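Local coordinates for protein EH1AB1 (Metagenome, PDB 6I8F) that hydrolyses esters, probably through the serine-nucleophile mechanism of many alpha/beta hydrolases, at residues A[60-65]-A[120-125]; A[84-87]-A[93-96]; A[142-147]-A[234-239]. All blocks are in the same frame, centred on the assembly; numbering follows the deposited sequence.

Following the chain from the N terminus, the loop 60-65 after helix 43-55 comes first: contact 1 sets it against the end of helix 114-124 and so closes a loop that takes in strands 66-73, 78-85 and 94-100. Contact 2, a short closure between the ends of strands 78-85 and 94-100, falls wholly within that loop. The two touch, with centres about 10 Å apart, among other ties through a probable hydrogen bond from Ala-65 N to Arg-85 O at 2.9 Å. Contact 3 follows in series, closing a separate loop of 86 residues between helix 143-157 and helix 230-236, its centre about 32 Å from that of contact 1, beyond the centre of the chain.

Contact 1: residues A[60-65]-A[120-125]; sequences DPPEVA and LANKSR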
loop_
_atom_site.group_PDB
_atom_site.type_symbol
_atom_site.label_atom_id
_atom_site.label_comp_id
_atom_site.label_asym_id
_atom_site.label_seq_id
_atom_site.Cartn_x
_atom_site.Cartn_y
_atom_site.Cartn_z
ATOM N N ASP A 60 -1.865 -3.326 24.339
ATOM C CA ASP A 60 -2.722 -4.304 24.999
ATOM C C ASP A 60 -3.442 -5.158 23.963
ATOM O O ASP A 60 -3.855 -4.657 22.921
ATOM C CB ASP A 60 -3.743 -3.632 25.910
ATOM C CG ASP A 60 -3.111 -3.062 27.166
ATOM O OD1 ASP A 60 -2.011 -3.511 27.530
ATOM O OD2 ASP A 60 -3.721 -2.167 27.751
ATOM N N PRO A 61 -3.588 -6.477 24.208
ATOM C CA PRO A 61 -4.197 -7.368 23.224
ATOM C C PRO A 61 -5.673 -7.061 23.006
ATOM O O PRO A 61 -6.453 -7.090 23.952
ATOM C CB PRO A 61 -4.008 -8.764 23.828
ATOM C CG PRO A 61 -3.879 -8.507 25.313
ATOM C CD PRO A 61 -3.110 -7.205 25.398
ATOM N N PRO A 62 -6.110 -6.779 21.757
ATOM C CA PRO A 62 -7.534 -6.654 21.466
ATOM C C PRO A 62 -8.202 -8.036 21.493
ATOM O O PRO A 62 -7.547 -9.078 21.220
ATOM C CB PRO A 62 -7.586 -6.034 20.068
ATOM C CG PRO A 62 -6.287 -6.465 19.423
ATOM C CD PRO A 62 -5.287 -6.665 20.549
ATOM N N GLU A 63 -9.494 -8.043 21.821
ATOM C CA GLU A 63 -10.286 -9.262 21.756
ATOM C C GLU A 63 -10.377 -9.704 20.290
ATOM O O GLU A 63 -10.506 -8.882 19.384
ATOM C CB GLU A 63 -11.690 -9.056 22.349
ATOM C CG GLU A 63 -11.705 -8.988 23.863
ATOM C CD GLU A 63 -11.137 -10.217 24.567
ATOM O OE1 GLU A 63 -11.594 -11.346 24.262
ATOM O OE2 GLU A 63 -10.202 -10.049 25.385
ATOM N N VAL A 64 -10.295 -11.018 20.085
ATOM C CA VAL A 64 -10.598 -11.662 18.816
ATOM C C VAL A 64 -11.755 -12.646 19.053
ATOM O O VAL A 64 -12.180 -12.814 20.181
ATOM C CB VAL A 64 -9.350 -12.354 18.240
ATOM C CG1 VAL A 64 -8.264 -11.346 17.891
ATOM C CG2 VAL A 64 -8.811 -13.416 19.177
ATOM N N ALA A 65 -12.259 -13.278 17.986
ATOM C CA ALA A 65 -13.367 -14.224 18.103
ATOM C C ALA A 65 -12.901 -15.463 18.865
ATOM O O ALA A 65 -13.658 -16.041 19.644
ATOM C CB ALA A 65 -13.894 -14.603 16.741
ATOM N N LEU A 120 -3.840 -7.705 13.571
ATOM C CA LEU A 120 -3.803 -8.003 12.130
ATOM C C LEU A 120 -5.050 -8.802 11.730
ATOM O O LEU A 120 -5.625 -8.565 10.678
ATOM C CB LEU A 120 -2.524 -8.766 11.780
ATOM C CG LEU A 120 -1.224 -7.958 11.807
ATOM C CD1 LEU A 120 -0.036 -8.855 11.508
ATOM C CD2 LEU A 120 -1.264 -6.798 10.825
ATOM N N ALA A 121 -5.438 -9.779 12.558
ATOM C CA ALA A 121 -6.612 -10.619 12.270
ATOM C C ALA A 121 -7.870 -9.745 12.185
ATOM O O ALA A 121 -8.584 -9.785 11.183
ATOM C CB ALA A 121 -6.752 -11.713 13.295
ATOM N N ASN A 122 -8.116 -8.946 13.225
ATOM C CA ASN A 122 -9.324 -8.128 13.327
ATOM C C ASN A 122 -9.419 -7.138 12.154
ATOM O O ASN A 122 -10.480 -6.985 11.567
ATOM C CB ASN A 122 -9.399 -7.405 14.673
ATOM C CG ASN A 122 -9.762 -8.326 15.815
ATOM O OD1 ASN A 122 -10.231 -9.437 15.593
ATOM N ND2 ASN A 122 -9.564 -7.877 17.044
ATOM N N LYS A 123 -8.298 -6.504 11.806
ATOM C CA LYS A 123 -8.265 -5.429 10.827
ATOM C C LYS A 123 -8.344 -6.001 9.407
ATOM O O LYS A 123 -8.951 -5.398 8.540
ATOM C CB LYS A 123 -6.992 -4.599 10.994
ATOM C CG LYS A 123 -6.923 -3.795 12.279
ATOM C CD LYS A 123 -7.807 -2.578 12.277
ATOM C CE LYS A 123 -7.838 -1.904 13.630
ATOM N NZ LYS A 123 -8.643 -0.663 13.577
ATOM N N SER A 124 -7.739 -7.174 9.189
ATOM C CA SER A 124 -7.707 -7.794 7.882
ATOM C C SER A 124 -8.977 -8.606 7.604
ATOM O O SER A 124 -9.289 -8.845 6.445
ATOM C CB SER A 124 -6.497 -8.660 7.733
ATOM O OG SER A 124 -6.621 -9.815 8.544
ATOM N N ARG A 125 -9.662 -9.057 8.664
ATOM C CA ARG A 125 -10.757 -10.040 8.579
ATOM C C ARG A 125 -10.207 -11.374 8.065
ATOM O O ARG A 125 -10.958 -12.198 7.519
ATOM C CB ARG A 125 -11.897 -9.556 7.677
ATOM C CG ARG A 125 -12.453 -8.181 8.028
ATOM C CD ARG A 125 -13.683 -7.878 7.182
ATOM N NE ARG A 125 -14.183 -6.519 7.341
ATOM C CZ ARG A 125 -15.113 -5.936 6.581
ATOM N NH1 ARG A 125 -15.397 -6.386 5.368
ATOM N NH2 ARG A 125 -15.756 -4.885 7.055
#
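Asn-122 carries this contact, its side-chain amide lying against the backbone of Glu-63 and the side chain of Val-64. The polar part is one hydrogen bond, Asn-122 ND2 to Glu-63 O at 2.7 Å, with an N-H...O angle of 158°. The carbonyl oxygen lies close to the amide plane of Asn-122, whereas the donor is tilted 26° from the plane of the Glu-63 carbonyl. At its other end the same amide accepts a hydrogen bond at OD1 from the backbone N of Leu-87, so both heteroatoms are used and the flip of the group is fixed. With CG anti to its own carbonyl carbon (chi1 -74°), the amide is laid beside the backbone of Glu-63.

The rest is van der Waals contact between aliphatic carbons and the amide. Val-64 crosses Asn-122 at about a right angle and brings CG1 to 3.6 Å from OD1, while Pro-62 CB lies 4.1 Å from ND2. An alanine at Asn-122 is likely to leave both Glu-63 O and Leu-87 N without their side-chain mate and to open a gap beside Val-64 CG1.

A second tie comes from Arg-118, one turn earlier, whose NH1 is hydrogen-bonded to Pro-62 O. Asn-122 and Arg-118 of helix 114-124 thus fasten the loop that leads into strand 66-73, an outermost strand of the alpha/beta-hydrolase sheet within this chain.

Contact 2: residues A[84-87]-A[93-96]; sequences YRPL and LLPT
Leu-94 meets both Arg-85 and Pro-86 through a single methyl, CD1, at the start of strand 94-100. Its CG stands anti to the carbonyl carbon (chi1 -71°), and the branch reaches across to the residues where strand 78-85 ends and the loop begins. There CD1 comes within 3.7 Å of Pro-86 CD, an apolar contact at the CD corner of the proline ring, with Pro-86 CG slightly farther off. The same methyl lies over one face of the Arg-85 guanidinium, 3.6 Å above its plane and displaced toward the rim, with NH1 the nearest of the guanidinium atoms. The extended arginine chain runs at about a right angle to the leucine, and its NH2 is hydrogen-bonded to Glu-89 O in the connecting loop.

Two residues on, Thr-96 turns its hydroxyl back along its own strand: OG1 donates to Leu-94 O at 2.7 Å, from above the carbonyl plane. OG1 is also hydrogen-bonded to Gln-127 NE2.

The backbones of Arg-85 and Leu-94 stay apart, their CA atoms 8.6 Å from each other, because strand 127-132 runs between strands 78-85 and 94-100 in the sheet. Leu-94 packs on Gln-127 of that middle strand, Tyr-84 is backbone hydrogen-bonded to its Val-128, and the tyrosine side chain packs against helix 114-124.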
loop_
_atom_site.group_PDB
_atom_site.type_symbol
_atom_site.label_atom_id
_atom_site.label_comp_id
_atom_site.label_asym_id
_atom_site.label_seq_id
_atom_site.Cartn_x
_atom_site.Cartn_y
_atom_site.Cartn_z
ATOM N N TYR A 84 -5.662 -17.189 15.333
ATOM C CA TYR A 84 -6.490 -16.088 15.740
ATOM C C TYR A 84 -7.630 -15.916 14.729
ATOM O O TYR A 84 -7.381 -15.705 13.537
ATOM C CB TYR A 84 -5.670 -14.803 15.798
ATOM C CG TYR A 84 -4.421 -14.849 16.637
ATOM C CD1 TYR A 84 -3.213 -15.305 16.118
ATOM C CD2 TYR A 84 -4.425 -14.362 17.932
ATOM C CE1 TYR A 84 -2.051 -15.296 16.877
ATOM C CE2 TYR A 84 -3.273 -14.351 18.702
ATOM C CZ TYR A 84 -2.078 -14.806 18.172
ATOM O OH TYR A 84 -0.946 -14.778 18.940
ATOM N N ARG A 85 -8.867 -16.034 15.213
ATOM C CA ARG A 85 -10.049 -15.840 14.391
ATOM C C ARG A 85 -10.497 -14.395 14.563
ATOM O O ARG A 85 -10.693 -13.947 15.694
ATOM C CB ARG A 85 -11.129 -16.846 14.796
ATOM C CG ARG A 85 -12.401 -16.757 13.967
ATOM C CD ARG A 85 -13.264 -17.995 14.105
ATOM N NE ARG A 85 -14.310 -17.942 13.113
ATOM C CZ ARG A 85 -14.257 -18.470 11.892
ATOM N NH1 ARG A 85 -13.346 -19.374 11.566
ATOM N NH2 ARG A 85 -15.160 -18.087 11.006
ATOM N N PRO A 86 -10.663 -13.625 13.464
ATOM C CA PRO A 86 -11.058 -12.219 13.561
ATOM C C PRO A 86 -12.463 -12.041 14.166
ATOM O O PRO A 86 -13.358 -12.836 13.891
ATOM C CB PRO A 86 -11.044 -11.708 12.110
ATOM C CG PRO A 86 -11.085 -12.952 11.241
ATOM C CD PRO A 86 -10.530 -14.085 12.071
ATOM N N LEU A 87 -12.633 -11.003 14.988
ATOM C CA LEU A 87 -13.956 -10.585 15.445
ATOM C C LEU A 87 -14.897 -10.433 14.253
ATOM O O LEU A 87 -14.535 -9.812 13.256
ATOM C CB LEU A 87 -13.853 -9.236 16.147
ATOM C CG LEU A 87 -13.449 -9.263 17.609
ATOM C CD1 LEU A 87 -13.515 -7.849 18.174
ATOM C CD2 LEU A 87 -14.333 -10.210 18.409
ATOM N N LEU A 93 -14.026 -21.341 6.185
ATOM C CA LEU A 93 -12.664 -21.270 5.671
ATOM C C LEU A 93 -12.315 -19.800 5.427
ATOM O O LEU A 93 -12.952 -19.139 4.621
ATOM C CB LEU A 93 -12.561 -22.086 4.381
ATOM C CG LEU A 93 -12.945 -23.562 4.501
ATOM C CD1 LEU A 93 -12.867 -24.247 3.141
ATOM C CD2 LEU A 93 -12.073 -24.274 5.523
ATOM N N LEU A 94 -11.317 -19.292 6.150
ATOM C CA LEU A 94 -10.948 -17.892 6.040
ATOM C C LEU A 94 -9.663 -17.765 5.241
ATOM O O LEU A 94 -8.767 -18.604 5.353
ATOM C CB LEU A 94 -10.748 -17.293 7.434
ATOM C CG LEU A 94 -12.016 -17.090 8.250
ATOM C CD1 LEU A 94 -11.667 -16.668 9.664
ATOM C CD2 LEU A 94 -12.927 -16.062 7.589
ATOM N N PRO A 95 -9.502 -16.660 4.485
ATOM C CA PRO A 95 -8.183 -16.268 4.010
ATOM C C PRO A 95 -7.318 -16.195 5.281
ATOM O O PRO A 95 -7.802 -15.789 6.339
ATOM C CB PRO A 95 -8.359 -14.911 3.310
ATOM C CG PRO A 95 -9.864 -14.647 3.295
ATOM C CD PRO A 95 -10.536 -15.657 4.199
ATOM N N THR A 96 -6.066 -16.633 5.174
ATOM C CA THR A 96 -5.252 -16.936 6.345
ATOM C C THR A 96 -3.830 -16.417 6.121
ATOM O O THR A 96 -3.240 -16.663 5.077
ATOM C CB THR A 96 -5.247 -18.444 6.638
ATOM O OG1 THR A 96 -6.574 -18.846 6.987
ATOM C CG2 THR A 96 -4.296 -18.819 7.753
#

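Contact 3: residues A[142-147]-A[234-239]; sequences PAPIDD and EAYVPE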
loop_
_atom_site.group_PDB
_atom_site.type_symbol
_atom_site.label_atom_id
_atom_site.label_comp_id
_atom_site.label_asym_id
_atom_site.label_seq_id
_atom_site.Cartn_x
_atom_site.Cartn_y
_atom_site.Cartn_z
ATOM N N PRO A 142 20.297 -24.029 9.025
ATOM C CA PRO A 142 19.079 -23.518 8.410
ATOM C C PRO A 142 17.790 -23.907 9.148
ATOM O O PRO A 142 16.719 -23.796 8.569
ATOM C CB PRO A 142 19.085 -24.189 7.030
ATOM C CG PRO A 142 19.642 -25.556 7.324
ATOM C CD PRO A 142 20.691 -25.298 8.387
ATOM N N ALA A 143 17.912 -24.353 10.403
ATOM C CA ALA A 143 16.788 -24.954 11.165
ATOM C C ALA A 143 15.572 -24.025 11.195
ATOM O O ALA A 143 14.448 -24.462 10.968
ATOM C CB ALA A 143 17.234 -25.299 12.568
ATOM N N PRO A 144 15.708 -22.727 11.526
ATOM C CA PRO A 144 14.521 -21.870 11.620
ATOM C C PRO A 144 13.761 -21.727 10.285
ATOM O O PRO A 144 12.530 -21.790 10.252
ATOM C CB PRO A 144 15.095 -20.544 12.142
ATOM C CG PRO A 144 16.393 -20.956 12.824
ATOM C CD PRO A 144 16.942 -22.041 11.927
ATOM N N ILE A 145 14.510 -21.564 9.196
ATOM C CA ILE A 145 13.975 -21.478 7.838
ATOM C C ILE A 145 13.275 -22.796 7.493
ATOM O O ILE A 145 12.203 -22.777 6.898
ATOM C CB ILE A 145 15.098 -21.124 6.833
ATOM C CG1 ILE A 145 15.622 -19.701 7.038
ATOM C CG2 ILE A 145 14.677 -21.368 5.381
ATOM C CD1 ILE A 145 14.584 -18.623 6.959
ATOM N N ASP A 146 13.910 -23.922 7.846
ATOM C CA ASP A 146 13.348 -25.250 7.615
ATOM C C ASP A 146 11.961 -25.350 8.261
ATOM O O ASP A 146 11.026 -25.836 7.628
ATOM C CB ASP A 146 14.262 -26.369 8.127
ATOM C CG ASP A 146 15.484 -26.634 7.252
ATOM O OD1 ASP A 146 15.540 -26.120 6.124
ATOM O OD2 ASP A 146 16.371 -27.352 7.709
ATOM N N ASP A 147 11.842 -24.892 9.511
ATOM C CA ASP A 147 10.569 -24.911 10.241
ATOM C C ASP A 147 9.551 -23.997 9.557
ATOM O O ASP A 147 8.388 -24.350 9.444
ATOM C CB ASP A 147 10.754 -24.498 11.704
ATOM C CG ASP A 147 11.386 -25.579 12.561
ATOM O OD1 ASP A 147 11.596 -25.324 13.756
ATOM O OD2 ASP A 147 11.677 -26.670 12.020
ATOM N N GLU A 234 26.254 -14.715 15.157
ATOM C CA GLU A 234 27.175 -15.813 15.446
ATOM C C GLU A 234 26.427 -16.999 16.055
ATOM O O GLU A 234 26.909 -18.130 16.015
ATOM C CB GLU A 234 28.299 -15.323 16.361
ATOM C CG GLU A 234 29.196 -14.311 15.659
ATOM C CD GLU A 234 30.484 -13.934 16.362
ATOM O OE1 GLU A 234 30.584 -14.142 17.587
ATOM O OE2 GLU A 234 31.382 -13.429 15.669
ATOM N N ALA A 235 25.248 -16.734 16.626
ATOM C CA ALA A 235 24.409 -17.786 17.142
ATOM C C ALA A 235 23.783 -18.554 15.972
ATOM O O ALA A 235 23.622 -19.781 16.018
ATOM C CB ALA A 235 23.370 -17.183 18.060
ATOM N N TYR A 236 23.454 -17.818 14.905
ATOM C CA TYR A 236 22.580 -18.300 13.819
ATOM C C TYR A 236 23.380 -18.952 12.680
ATOM O O TYR A 236 23.000 -19.996 12.163
ATOM C CB TYR A 236 21.747 -17.119 13.314
ATOM C CG TYR A 236 20.821 -17.414 12.160
ATOM C CD1 TYR A 236 19.917 -18.465 12.212
ATOM C CD2 TYR A 236 20.836 -16.619 11.022
ATOM C CE1 TYR A 236 19.055 -18.725 11.161
ATOM C CE2 TYR A 236 19.976 -16.865 9.962
ATOM C CZ TYR A 236 19.079 -17.916 10.035
ATOM O OH TYR A 236 18.228 -18.152 8.997
ATOM N N VAL A 237 24.476 -18.306 12.268
ATOM C CA VAL A 237 25.126 -18.640 11.009
ATOM C C VAL A 237 26.408 -19.421 11.280
ATOM O O VAL A 237 27.325 -18.900 11.913
ATOM C CB VAL A 237 25.414 -17.383 10.170
ATOM C CG1 VAL A 237 25.987 -17.756 8.808
ATOM C CG2 VAL A 237 24.165 -16.534 10.007
ATOM N N PRO A 238 26.515 -20.679 10.797
ATOM C CA PRO A 238 27.782 -21.406 10.831
ATOM C C PRO A 238 28.877 -20.675 10.045
ATOM O O PRO A 238 28.633 -20.177 8.936
ATOM C CB PRO A 238 27.471 -22.759 10.173
ATOM C CG PRO A 238 25.966 -22.905 10.316
ATOM C CD PRO A 238 25.428 -21.492 10.243
ATOM N N GLU A 239 30.071 -20.616 10.642
ATOM C CA GLU A 239 31.295 -20.214 9.935
ATOM C C GLU A 239 31.381 -20.947 8.588
ATOM O O GLU A 239 31.073 -22.135 8.496
ATOM C CB GLU A 239 32.510 -20.544 10.801
ATOM C CG GLU A 239 33.831 -20.315 10.104
ATOM C CD GLU A 239 35.040 -20.535 10.996
ATOM O OE1 GLU A 239 34.869 -21.094 12.094
ATOM O OE2 GLU A 239 36.144 -20.133 10.592
#
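Tyr-236 reaches from the last turn of helix 230-236 to the first turn of helix 143-157, where its ring meets Pro-144 and its hydroxyl meets Ile-145. The apolar contact proper is made at the ring edge. Pro-144 CG lies 3.9 Å from Tyr-236 CE1, near the plane of the ring, and Pro-144 CD is 4.0 Å from the same carbon; the two side chains run antiparallel alongside each other. Tyr-236 has CG anti to the backbone N (chi1 178°), which carries the ring out from its helix to the proline.

In the alpha/beta-hydrolase fold to which this chain belongs, helix 143-157 is one of the helices joining the strands of the central sheet, and it comes here between strands 127-132 and 169-174. Ile-145 is close to, but not in contact with, a Gly-173, Ser-175, Gly-177 turn that fits the family's nucleophile elbow, which puts this packing on the side of the fold near that presumed elbow.

The remaining contact pairs a polar atom with an aliphatic one. Ile-145 CG1 approaches Tyr-236 OH at 3.6 Å, with the isoleucine roughly perpendicular to the tyrosine.

Stacking and backbone bonds hold the tyrosine further. Its ring stacks with that of Phe-105, and its backbone is hydrogen-bonded to that of Phe-141, just before the cis peptide bond that leads into Pro-142, the N-cap of helix 143-157. On the other helix, Pro-144 and Ile-145 both pack on Met-180 of helix 176-190, and Ile-145 also touches Val-183.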